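Local coordinates for protein shikimate 5-dehydrogenase (Thermus thermophilus, PDB 2EV9) that catalyses the reversible NADPH-linked reduction of 3-dehydroshikimate to shikimate, the fourth step of the chorismate pathway that feeds aromatic amino acid synthesis, at residues A5-P10 / W36-E41; V84-Q89 / F240-G245. One frame throughout, in Å; residues are numbered along the deposited sequence.

In the fold
From the N terminus, strand 2-8 runs into the sheet of the substrate-binding domain, helix 16-26 follows, and strand 31-37 returns parallel to the first: interaction 1 closes this beta-alpha-beta unit at the sheet's outer strand. The chain then adds strand 56-59 and the hairpin 86-90 and 93-97, and leaves through helix 100-110 for the parallel sheet of the NADP-binding domain. Only when helix 229-244 comes back does interaction 2 close, a loop of 150 residues. The two are in series, neither nesting nor crossing, with centres about 17 Å apart. Both reach the same mixed sheet, where strands 2-8 and 56-59 separate strand 31-37 from strand 86-90, and shikimate touches Val6 and Asn85, one from each.

Interaction 1. Residues A5-P10 / W36-E41; sequences AVLGHP and WDTPLE
His9 and Asp37 clasp each other where two parallel strands of a beta-alpha-beta unit, 2-8 and 31-37, run out into loops. The imidazole presents ND1 to Asp37 OD1 at 2.6 Å. The bond is nearly straight (167°), and OD1 lies in the ring plane, whereas the carboxylate, met on its syn side, is turned 62° from that plane. Both residues hold CG anti to their own backbone N (chi1 -171° in each), which brings ring and carboxylate together at the last bridge, Gly8 with Asp37. Pro39 CG sits over one face of the imidazole, offset toward its rim.

Before this clasp the strands pair through Trp36 N to Val6 O, 2.9 Å, with a weak bond from Gly8 N to Trp36 O. Leu7 and Trp36 put their side chains on one face of the sheet; Leu7 CD2 presses against Trp36 CB at 3.3 Å, while the indole leads off to a cation-pi contact with Arg46. On the other face Val6 touches the bound shikimate, placing this strand beside the substrate site. Past the strand end, Thr38 N reaches Gly8 O at 2.8 Å, and the threonine side chain lies against Leu7, with CG2 near CB and CD2 of the leucine and Thr38 OG1 3.4 Å from Leu7 CB.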
# COMPACT_ATOMS: atom_id res chain seq x y z
N ALA B 5 3.98 6.99 13.07
CA ALA B 5 4.70 6.84 14.32
C ALA B 5 5.85 5.86 14.24
O ALA B 5 5.93 5.03 13.33
CB ALA B 5 3.73 6.40 15.43
N VAL B 6 6.77 5.99 15.18
CA VAL B 6 7.88 5.07 15.27
C VAL B 6 7.63 4.35 16.59
O VAL B 6 7.45 4.99 17.62
CB VAL B 6 9.26 5.78 15.30
CG1 VAL B 6 9.33 6.77 16.45
CG2 VAL B 6 10.36 4.74 15.44
N LEU B 7 7.57 3.03 16.54
CA LEU B 7 7.32 2.24 17.74
C LEU B 7 8.60 1.54 18.14
O LEU B 7 9.34 1.05 17.29
CB LEU B 7 6.23 1.20 17.47
CG LEU B 7 4.93 1.66 16.79
CD1 LEU B 7 4.02 0.47 16.63
CD2 LEU B 7 4.24 2.75 17.60
N GLY B 8 8.87 1.49 19.44
CA GLY B 8 10.08 0.85 19.92
C GLY B 8 10.42 1.25 21.34
O GLY B 8 9.74 2.09 21.94
N HIS B 9 11.48 0.67 21.88
CA HIS B 9 11.89 0.98 23.24
C HIS B 9 13.41 0.89 23.34
O HIS B 9 13.97 -0.20 23.24
CB HIS B 9 11.23 -0.00 24.21
CG HIS B 9 11.41 0.36 25.65
ND1 HIS B 9 11.01 1.56 26.18
CD2 HIS B 9 11.96 -0.34 26.68
CE1 HIS B 9 11.30 1.60 27.47
NE2 HIS B 9 11.87 0.46 27.80
N PRO B 10 14.09 2.03 23.51
CA PRO B 10 13.52 3.37 23.61
C PRO B 10 13.35 4.01 22.23
O PRO B 10 13.78 3.45 21.22
CB PRO B 10 14.54 4.11 24.45
CG PRO B 10 15.82 3.56 23.92
CD PRO B 10 15.54 2.07 23.77
N TRP B 36 6.14 6.43 19.79
CA TRP B 36 5.33 5.69 20.76
C TRP B 36 6.22 4.66 21.45
O TRP B 36 6.57 3.65 20.86
CB TRP B 36 4.19 4.97 20.03
CG TRP B 36 2.78 5.20 20.55
CD1 TRP B 36 1.63 5.20 19.81
CD2 TRP B 36 2.37 5.39 21.92
NE1 TRP B 36 0.54 5.39 20.61
CE2 TRP B 36 0.95 5.51 21.91
CE3 TRP B 36 3.04 5.48 23.14
CZ2 TRP B 36 0.21 5.71 23.08
CZ3 TRP B 36 2.30 5.68 24.31
CH2 TRP B 36 0.90 5.79 24.26
N ASP B 37 6.60 4.94 22.69
CA ASP B 37 7.44 4.01 23.45
C ASP B 37 6.68 2.69 23.54
O ASP B 37 5.61 2.63 24.15
CB ASP B 37 7.70 4.59 24.85
CG ASP B 37 8.74 3.79 25.62
OD1 ASP B 37 9.90 3.68 25.15
OD2 ASP B 37 8.40 3.28 26.72
N THR B 38 7.21 1.64 22.93
CA THR B 38 6.52 0.36 22.95
C THR B 38 7.40 -0.86 23.21
O THR B 38 8.14 -1.30 22.33
CB THR B 38 5.76 0.11 21.62
OG1 THR B 38 6.70 -0.06 20.56
CG2 THR B 38 4.88 1.30 21.28
N PRO B 39 7.34 -1.40 24.44
CA PRO B 39 8.13 -2.58 24.81
C PRO B 39 7.60 -3.77 24.02
O PRO B 39 6.53 -3.69 23.43
CB PRO B 39 7.85 -2.72 26.31
CG PRO B 39 7.62 -1.30 26.73
CD PRO B 39 6.73 -0.78 25.63
N LEU B 40 8.33 -4.88 24.01
CA LEU B 40 7.88 -6.05 23.25
C LEU B 40 6.59 -6.65 23.78
O LEU B 40 5.85 -7.28 23.02
CB LEU B 40 8.97 -7.12 23.23
CG LEU B 40 8.55 -8.41 22.51
CD1 LEU B 40 9.65 -8.82 21.53
CD2 LEU B 40 8.30 -9.51 23.53
N GLU B 41 6.31 -6.45 25.06
CA GLU B 41 5.10 -7.00 25.66
C GLU B 41 3.86 -6.21 25.23
O GLU B 41 2.74 -6.71 25.30
CB GLU B 41 5.21 -7.01 27.19
CG GLU B 41 4.89 -5.68 27.88
CD GLU B 41 3.40 -5.49 28.14
OE1 GLU B 41 3.01 -4.39 28.60
OE2 GLU B 41 2.62 -6.43 27.90

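Interaction 2. Residues V84-Q89 / F240-G245; sequences VNTVLQ and FRLWTG. With SKM ((3R,4S,5R)-3,4,5-trihydroxycyclohex-1-ene-1-carboxylic acid), chain G.
Trp243, near the C-terminal end of helix 229-244, turns the NE1 edge of its indole to strand 86-90, and this helix-on-sheet packing brings the helix onto the sheet of the substrate-binding domain. The axes of strand 86-89 and helix 240-244 run nearly parallel, 11° apart and 8.7 Å at closest approach.

The tight part centres on the indole, whose NE1 gives a hydrogen bond of 2.9 Å to Val87 O. It is a bent bond, 138° at the hydrogen: the oxygen is tilted 27° from the ring plane, and the donor stands above the carbonyl plane. Thr86 CG2 approaches the same nitrogen obliquely at 3.6 Å. Beside the indole, Leu242 CD2 touches both Thr86 CG2 and Leu88 CB, the latter at 3.8 Å. Phe4 stacks on the Trp243 ring, adding to the packing around it.

Contact is looser at the tip of Leu88, where CD1 lies 4.2 Å from Trp243 CD1 and the two side chains pass alongside, pointing opposite ways. This side is no solvent front: Leu88 of the second subunit packs on Leu88, and Arg55 of that subunit hydrogen-bonds Leu242 O, so the dimer buries it.

At the other end of the strand, a classic beta bulge sets Asn85 and Thr86 both opposite Phe97, and Asn85 turns to the substrate. Thr99 N holds its OD1, leaving the amide nitrogen directed at shikimate: Asn85 ND2 donates to O12 of the ligand at 3.1 Å and, more weakly, to the neighbouring hydroxyl O7.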
# COMPACT_ATOMS: atom_id res chain seq x y z
N VAL B 84 11.11 -6.37 10.20
CA VAL B 84 10.22 -5.41 9.56
C VAL B 84 10.42 -4.08 10.27
O VAL B 84 10.35 -4.00 11.50
CB VAL B 84 8.74 -5.85 9.68
CG1 VAL B 84 7.82 -4.70 9.30
CG2 VAL B 84 8.48 -7.04 8.77
N ASN B 85 10.68 -3.04 9.49
CA ASN B 85 10.89 -1.71 10.05
C ASN B 85 9.79 -0.76 9.59
O ASN B 85 9.64 0.33 10.12
CB ASN B 85 12.26 -1.17 9.64
CG ASN B 85 12.26 -0.56 8.24
OD1 ASN B 85 11.70 -1.12 7.30
ND2 ASN B 85 12.89 0.60 8.10
N THR B 86 9.01 -1.20 8.59
CA THR B 86 7.95 -0.36 8.05
C THR B 86 6.62 -1.09 7.92
O THR B 86 6.52 -2.11 7.23
CB THR B 86 8.35 0.18 6.67
OG1 THR B 86 9.55 0.95 6.80
CG2 THR B 86 7.24 1.06 6.09
N VAL B 87 5.60 -0.55 8.57
CA VAL B 87 4.27 -1.15 8.52
C VAL B 87 3.28 -0.21 7.84
O VAL B 87 3.23 0.98 8.14
CB VAL B 87 3.75 -1.47 9.95
CG1 VAL B 87 2.37 -2.11 9.88
CG2 VAL B 87 4.73 -2.42 10.65
N LEU B 88 2.49 -0.76 6.92
CA LEU B 88 1.47 0.00 6.22
C LEU B 88 0.09 -0.53 6.61
O LEU B 88 -0.11 -1.75 6.66
CB LEU B 88 1.64 -0.13 4.70
CG LEU B 88 0.43 0.23 3.82
CD1 LEU B 88 0.10 1.71 3.97
CD2 LEU B 88 0.75 -0.10 2.37
N GLN B 89 -0.84 0.37 6.89
CA GLN B 89 -2.21 -0.01 7.25
C GLN B 89 -3.21 0.48 6.21
O GLN B 89 -3.30 1.68 5.94
CB GLN B 89 -2.59 0.57 8.62
CG GLN B 89 -4.02 0.21 9.09
CD GLN B 89 -5.10 1.08 8.47
OE1 GLN B 89 -5.86 0.63 7.61
NE2 GLN B 89 -5.18 2.33 8.91
N PHE B 240 8.08 6.64 3.76
CA PHE B 240 7.04 7.65 3.52
C PHE B 240 6.40 7.40 2.15
O PHE B 240 5.17 7.50 2.00
CB PHE B 240 7.64 9.06 3.56
CG PHE B 240 6.62 10.13 3.80
CD1 PHE B 240 6.27 10.50 5.10
CD2 PHE B 240 5.98 10.75 2.73
CE1 PHE B 240 5.28 11.45 5.33
CE2 PHE B 240 4.98 11.71 2.95
CZ PHE B 240 4.63 12.06 4.25
N ARG B 241 7.21 7.08 1.16
CA ARG B 241 6.66 6.82 -0.17
C ARG B 241 5.75 5.60 -0.10
O ARG B 241 4.67 5.58 -0.68
CB ARG B 241 7.77 6.56 -1.20
CG ARG B 241 7.23 6.46 -2.63
CD ARG B 241 8.29 6.08 -3.63
NE ARG B 241 8.78 4.72 -3.40
CZ ARG B 241 9.70 4.12 -4.15
NH1 ARG B 241 10.22 4.75 -5.19
NH2 ARG B 241 10.09 2.89 -3.85
N LEU B 242 6.20 4.59 0.63
CA LEU B 242 5.43 3.37 0.78
C LEU B 242 4.04 3.68 1.37
O LEU B 242 3.03 3.11 0.97
CB LEU B 242 6.21 2.41 1.68
CG LEU B 242 5.81 0.94 1.74
CD1 LEU B 242 7.06 0.09 1.93
CD2 LEU B 242 4.81 0.74 2.87
N TRP B 243 4.00 4.62 2.31
CA TRP B 243 2.73 4.98 2.93
C TRP B 243 1.86 5.89 2.08
O TRP B 243 0.64 5.76 2.09
CB TRP B 243 2.96 5.69 4.27
CG TRP B 243 3.68 4.87 5.30
CD1 TRP B 243 3.51 3.54 5.56
CD2 TRP B 243 4.65 5.34 6.23
NE1 TRP B 243 4.31 3.16 6.59
CE2 TRP B 243 5.03 4.24 7.03
CE3 TRP B 243 5.24 6.59 6.48
CZ2 TRP B 243 5.97 4.35 8.06
CZ3 TRP B 243 6.17 6.70 7.50
CH2 TRP B 243 6.53 5.59 8.28
N THR B 244 2.47 6.79 1.33
CA THR B 244 1.70 7.76 0.56
C THR B 244 1.88 7.78 -0.94
O THR B 244 1.03 8.31 -1.67
CB THR B 244 1.99 9.17 1.08
OG1 THR B 244 3.31 9.55 0.67
CG2 THR B 244 1.95 9.19 2.60
N GLY B 245 2.99 7.24 -1.42
CA GLY B 245 3.25 7.26 -2.84
C GLY B 245 4.10 8.47 -3.19
O GLY B 245 4.46 8.68 -4.35
O12 SKM G . 14.91 1.13 10.35
C8 SKM G . 14.89 2.41 10.98
C6 SKM G . 13.47 2.68 11.54
O7 SKM G . 12.52 2.63 10.47
C5 SKM G . 13.41 4.06 12.22
C4 SKM G . 14.59 4.29 13.15
C1 SKM G . 14.48 5.35 14.17
O2 SKM G . 13.35 6.09 14.24
O3 SKM G . 15.39 5.57 14.94
C10 SKM G . 15.72 3.57 13.10
C9 SKM G . 15.96 2.45 12.11
O11 SKM G . 15.96 1.20 12.82